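Local structure of probable Thioesterase (Bartonella henselae, 3HM0) at residues A[129-132]-A[137-140]; A[57-62]-A[99-104]. The protein probably hydrolyses acyl thioesters, though its natural substrate is not established. One frame throughout, in Å; residues are numbered along the deposited sequence.

Contact 1 of 2, residues A[129-132]-A[137-140]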
loop_
_atom_site.group_PDB
_atom_site.type_symbol
_atom_site.label_atom_id
_atom_site.label_comp_id
_atom_site.label_asym_id
_atom_site.label_seq_id
_atom_site.Cartn_x
_atom_site.Cartn_y
_atom_site.Cartn_z
ATOM N N GLN A 129 -14.711 14.382 -6.625
ATOM C CA GLN A 129 -13.290 14.667 -6.426
ATOM C C GLN A 129 -12.561 14.730 -7.740
ATOM O O GLN A 129 -12.915 14.008 -8.659
ATOM C CB GLN A 129 -12.657 13.640 -5.493
ATOM C CG GLN A 129 -13.327 13.562 -4.143
ATOM C CD GLN A 129 -12.482 12.847 -3.127
ATOM O OE1 GLN A 129 -12.664 11.642 -2.905
ATOM N NE2 GLN A 129 -11.539 13.575 -2.503
ATOM N N TYR A 130 -11.547 15.592 -7.815
ATOM C CA TYR A 130 -10.728 15.764 -9.006
ATOM C C TYR A 130 -9.228 15.791 -8.670
ATOM O O TYR A 130 -8.815 16.288 -7.613
ATOM C CB TYR A 130 -11.126 17.051 -9.764
ATOM C CG TYR A 130 -12.580 17.083 -10.216
ATOM C CD1 TYR A 130 -12.975 16.488 -11.412
ATOM C CD2 TYR A 130 -13.562 17.690 -9.433
ATOM C CE1 TYR A 130 -14.310 16.493 -11.815
ATOM C CE2 TYR A 130 -14.902 17.704 -9.827
ATOM C CZ TYR A 130 -15.271 17.107 -11.023
ATOM O OH TYR A 130 -16.602 17.118 -11.413
ATOM N N ILE A 131 -8.410 15.258 -9.576
ATOM C CA ILE A 131 -6.972 15.341 -9.423
ATOM C C ILE A 131 -6.343 15.990 -10.642
ATOM O O ILE A 131 -6.431 15.470 -11.748
ATOM C CB ILE A 131 -6.316 13.972 -9.085
ATOM C CG1 ILE A 131 -6.783 13.497 -7.697
ATOM C CG2 ILE A 131 -4.783 14.089 -9.123
ATOM C CD1 ILE A 131 -6.378 12.117 -7.323
ATOM N N LEU A 132 -5.712 17.142 -10.425
ATOM C CA LEU A 132 -5.019 17.849 -11.498
ATOM C C LEU A 132 -3.536 17.964 -11.208
ATOM O O LEU A 132 -3.106 17.972 -10.043
ATOM C CB LEU A 132 -5.569 19.273 -11.683
ATOM C CG LEU A 132 -7.063 19.408 -11.937
ATOM C CD1 LEU A 132 -7.800 19.445 -10.628
ATOM C CD2 LEU A 132 -7.342 20.669 -12.770
ATOM N N MET A 137 -6.238 18.102 -16.021
ATOM C CA MET A 137 -7.070 17.124 -15.329
ATOM C C MET A 137 -6.557 15.712 -15.586
ATOM O O MET A 137 -6.389 15.320 -16.731
ATOM C CB MET A 137 -8.514 17.254 -15.792
ATOM C CG MET A 137 -9.456 16.335 -15.069
ATOM S SD MET A 137 -9.547 16.754 -13.346
ATOM C CE MET A 137 -10.690 18.143 -13.387
ATOM N N LEU A 138 -6.307 14.958 -14.516
ATOM C CA LEU A 138 -5.759 13.601 -14.622
ATOM C C LEU A 138 -6.799 12.513 -14.323
ATOM O O LEU A 138 -7.015 11.601 -15.139
ATOM C CB LEU A 138 -4.510 13.427 -13.748
ATOM C CG LEU A 138 -3.442 14.532 -13.819
ATOM C CD1 LEU A 138 -2.512 14.504 -12.617
ATOM C CD2 LEU A 138 -2.653 14.511 -15.113
ATOM N N VAL A 139 -7.460 12.634 -13.178
ATOM C CA VAL A 139 -8.350 11.606 -12.701
ATOM C C VAL A 139 -9.546 12.310 -12.074
ATOM O O VAL A 139 -9.387 13.379 -11.500
ATOM C CB VAL A 139 -7.643 10.717 -11.616
ATOM C CG1 VAL A 139 -8.588 9.641 -11.096
ATOM C CG2 VAL A 139 -6.377 10.079 -12.157
ATOM N N THR A 140 -10.738 11.731 -12.197
ATOM C CA THR A 140 -11.951 12.333 -11.609
ATOM C C THR A 140 -12.751 11.236 -10.929
ATOM O O THR A 140 -12.691 10.092 -11.365
ATOM C CB THR A 140 -12.902 12.925 -12.676
ATOM O OG1 THR A 140 -13.440 11.850 -13.451
ATOM C CG2 THR A 140 -12.207 13.924 -13.588
#
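Ile131 is bound to Val139 as an antiparallel hydrogen-bonded pair in the hairpin of strands 124-133 and 136-149. The segment axes come within 4.6 Å, with their directions at 154°. Tyr130 faces Thr140, and Leu132 faces Met137, as non-hydrogen-bonded pairs. Between them the register slips by one residue. Leu138 and Val139 both lie opposite Ile131, a classic beta bulge. Ile131 N donates to Val139 O at 2.9 Å. Ile131 O takes Leu138 N at 2.8 Å and a weak bond from Val139 N at 3.3 Å.

The side chains of Tyr130, Leu132, Met137 and Thr140 share one face. The bent Met137 chain, with chi2 65° and chi3 80°, folds back toward Tyr130. Its CE makes an apolar contact with Tyr130 CD1 at 3.4 Å. Met137 SD lies obliquely beside the same ring, 5.2 Å from its centroid, a Met-aromatic contact. Thr140 CG2 meets this ring at its edge, 3.4 Å from Tyr130 CD1. On the Leu132 side, Met137 SD rests 3.9 Å from Leu132 CG.

Ile131 and Val139 pack together on the other face, against Phe62, Phe63 and Tyr59 of helix 58-72. Gln129 reaches Thr115, Phe63 O and Arg67 with its amide. Strand 110-120 pairs with 124-133 on one side, and strand 90-101 with 136-149 on the other.

Contact 2 of 2, residues A[57-62]-A[99-104]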
loop_
_atom_site.group_PDB
_atom_site.type_symbol
_atom_site.label_atom_id
_atom_site.label_comp_id
_atom_site.label_asym_id
_atom_site.label_seq_id
_atom_site.Cartn_x
_atom_site.Cartn_y
_atom_site.Cartn_z
ATOM N N ALA A 57 -4.391 2.383 -8.221
ATOM C CA ALA A 57 -4.976 2.363 -6.865
ATOM C C ALA A 57 -4.437 3.457 -5.944
ATOM O O ALA A 57 -5.089 3.790 -4.977
ATOM C CB ALA A 57 -4.822 0.976 -6.205
ATOM N N ARG A 58 -3.259 4.021 -6.228
ATOM C CA ARG A 58 -2.739 5.082 -5.369
ATOM C C ARG A 58 -3.550 6.378 -5.497
ATOM O O ARG A 58 -3.651 7.141 -4.526
ATOM C CB ARG A 58 -1.228 5.331 -5.548
ATOM C CG ARG A 58 -0.335 4.087 -5.444
ATOM C CD ARG A 58 -0.064 3.631 -4.015
ATOM N NE ARG A 58 0.651 4.687 -3.300
ATOM C CZ ARG A 58 1.346 4.540 -2.178
ATOM N NH1 ARG A 58 1.455 3.360 -1.592
ATOM N NH2 ARG A 58 1.953 5.593 -1.654
ATOM N N TYR A 59 -4.151 6.611 -6.667
ATOM C CA TYR A 59 -5.070 7.759 -6.824
ATOM C C TYR A 59 -6.181 7.717 -5.796
ATOM O O TYR A 59 -6.611 8.761 -5.339
ATOM C CB TYR A 59 -5.691 7.857 -8.233
ATOM C CG TYR A 59 -4.707 8.158 -9.335
ATOM C CD1 TYR A 59 -4.091 9.399 -9.420
ATOM C CD2 TYR A 59 -4.400 7.200 -10.304
ATOM C CE1 TYR A 59 -3.191 9.684 -10.435
ATOM C CE2 TYR A 59 -3.487 7.483 -11.352
ATOM C CZ TYR A 59 -2.897 8.733 -11.401
ATOM O OH TYR A 59 -1.993 9.049 -12.399
ATOM N N LEU A 60 -6.640 6.525 -5.421
ATOM C CA LEU A 60 -7.642 6.406 -4.356
ATOM C C LEU A 60 -7.095 6.815 -2.974
ATOM O O LEU A 60 -7.857 7.255 -2.121
ATOM C CB LEU A 60 -8.240 5.005 -4.277
ATOM C CG LEU A 60 -9.315 4.517 -5.255
ATOM C CD1 LEU A 60 -8.751 4.240 -6.665
ATOM C CD2 LEU A 60 -9.944 3.247 -4.667
ATOM N N GLU A 61 -5.789 6.659 -2.753
ATOM C CA GLU A 61 -5.174 7.160 -1.516
ATOM C C GLU A 61 -5.187 8.661 -1.504
ATOM O O GLU A 61 -5.521 9.264 -0.481
ATOM C CB GLU A 61 -3.752 6.605 -1.300
ATOM C CG GLU A 61 -3.797 5.141 -0.865
ATOM C CD GLU A 61 -2.465 4.608 -0.461
ATOM O OE1 GLU A 61 -1.561 5.422 -0.218
ATOM O OE2 GLU A 61 -2.331 3.374 -0.389
ATOM N N PHE A 62 -4.850 9.261 -2.647
ATOM C CA PHE A 62 -4.880 10.710 -2.789
ATOM C C PHE A 62 -6.304 11.264 -2.612
ATOM O O PHE A 62 -6.504 12.259 -1.916
ATOM C CB PHE A 62 -4.265 11.147 -4.127
ATOM C CG PHE A 62 -2.766 10.884 -4.249
ATOM C CD1 PHE A 62 -1.873 11.336 -3.286
ATOM C CD2 PHE A 62 -2.252 10.224 -5.361
ATOM C CE1 PHE A 62 -0.508 11.104 -3.401
ATOM C CE2 PHE A 62 -0.865 10.001 -5.492
ATOM C CZ PHE A 62 -0.003 10.434 -4.497
ATOM N N ILE A 99 -14.468 5.977 -10.926
ATOM C CA ILE A 99 -13.234 6.684 -11.291
ATOM C C ILE A 99 -12.976 6.696 -12.791
ATOM O O ILE A 99 -13.119 5.692 -13.490
ATOM C CB ILE A 99 -11.984 6.116 -10.566
ATOM C CG1 ILE A 99 -12.300 5.809 -9.108
ATOM C CG2 ILE A 99 -10.789 7.076 -10.681
ATOM C CD1 ILE A 99 -12.880 4.423 -8.900
ATOM N N ASN A 100 -12.578 7.865 -13.258
ATOM C CA ASN A 100 -12.116 8.029 -14.616
ATOM C C ASN A 100 -10.630 8.361 -14.642
ATOM O O ASN A 100 -10.220 9.383 -14.084
ATOM C CB ASN A 100 -12.924 9.134 -15.315
ATOM C CG ASN A 100 -12.586 9.251 -16.798
ATOM O OD1 ASN A 100 -12.441 8.236 -17.498
ATOM N ND2 ASN A 100 -12.459 10.489 -17.286
ATOM N N PHE A 101 -9.829 7.512 -15.280
ATOM C CA PHE A 101 -8.381 7.761 -15.396
ATOM C C PHE A 101 -7.989 8.341 -16.759
ATOM O O PHE A 101 -7.732 7.588 -17.704
ATOM C CB PHE A 101 -7.579 6.481 -15.121
ATOM C CG PHE A 101 -7.918 5.798 -13.794
ATOM C CD1 PHE A 101 -7.175 6.054 -12.652
ATOM C CD2 PHE A 101 -8.958 4.883 -13.705
ATOM C CE1 PHE A 101 -7.486 5.418 -11.448
ATOM C CE2 PHE A 101 -9.251 4.246 -12.509
ATOM C CZ PHE A 101 -8.512 4.504 -11.383
ATOM N N SER A 102 -7.932 9.667 -16.865
ATOM C CA SER A 102 -7.699 10.312 -18.164
ATOM C C SER A 102 -6.232 10.460 -18.526
ATOM O O SER A 102 -5.835 10.143 -19.634
ATOM C CB SER A 102 -8.338 11.709 -18.232
ATOM O OG SER A 102 -9.632 11.710 -17.678
ATOM N N ARG A 103 -5.451 10.999 -17.599
ATOM C CA ARG A 103 -4.083 11.358 -17.854
ATOM C C ARG A 103 -3.264 10.920 -16.668
ATOM O O ARG A 103 -3.779 10.868 -15.541
ATOM C CB ARG A 103 -3.973 12.855 -17.983
ATOM C CG ARG A 103 -4.507 13.427 -19.282
ATOM C CD ARG A 103 -3.981 14.852 -19.464
ATOM N NE ARG A 103 -4.667 15.548 -20.548
ATOM C CZ ARG A 103 -5.944 15.953 -20.522
ATOM N NH1 ARG A 103 -6.735 15.733 -19.458
ATOM N NH2 ARG A 103 -6.441 16.587 -21.586
ATOM N N PRO A 104 -1.979 10.613 -16.900
ATOM C CA PRO A 104 -1.179 10.051 -15.828
ATOM C C PRO A 104 -0.422 11.103 -15.009
ATOM O O PRO A 104 -0.015 12.142 -15.547
ATOM C CB PRO A 104 -0.209 9.147 -16.581
ATOM C CG PRO A 104 -0.031 9.821 -17.913
ATOM C CD PRO A 104 -1.259 10.629 -18.189
#
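Tyr59 and Phe101 each hold CG anti to their own carbonyl carbon, with chi1 of -66° and -53°. The Tyr59 torsion carries its ring from the first turn of helix 58-72 toward the end of strand 90-101. The Phe101 torsion brings its ring back to meet it. No hydrogen bond joins the two segments, and the contact is mainly aromatic.

Tyr59 CD2 lies at the edge of the Phe101 ring, close to its plane, and is 3.7 Å from Phe101 CE1. Phe101 CE1 approaches the Tyr59 ring obliquely. The ring centroids are 5.9 Å apart and the planes are inclined at 54°. The pair is therefore neither a stack nor a T-shaped contact. One face of the Phe101 ring is covered by Ile99 CG2 from its own strand, 3.5 Å above the ring plane and offset toward the rim.

The far end of Tyr59 runs past the end of the strand. Its OH lies 3.7 Å from Pro104 CA and is hydrogen-bonded to Ala105 N, just beyond this segment. That bond ties the helix to the loop after the strand. Val54 and Val139 also touch Tyr59, and His56 touches Phe101.

Neighbouring subunits adjoin both segments. Ile99 and Asn100 pair with an antiparallel strand of a second subunit, so the sheet continues across the interface. Leu60 packs on Leu60 of that subunit. Arg58 and Glu61 form salt bridges with Glu61 and Arg58 of a third subunit.

A long helix packed across an antiparallel sheet that continues into a partner subunit is characteristic of the hotdog fold of the thioesterase superfamily.

How the contacts relate
Contact 1 lies within the sheet, whereas contact 2 joins the helix to that sheet. Their centres are 7 Å apart, and strands 136-149 and 90-101 are neighbours. Leu138 O and Ser102 N, 2.7 Å apart, form a probable hydrogen bond between them. Met137 O and Arg103 NH1 form another. Val139 of contact 1 also packs on Ile99 of contact 2. Both contacts are partly buried. Contact 1 has a helix-facing side and a partly exposed side; contact 2 has a buried aromatic pair and an exposed loop end. Backbone bonds hold 129-132 to 137-140, but 57-62 meets 99-104 mainly through the Tyr59 side chain, without a hydrogen bond. Only contact 2 touches other subunits.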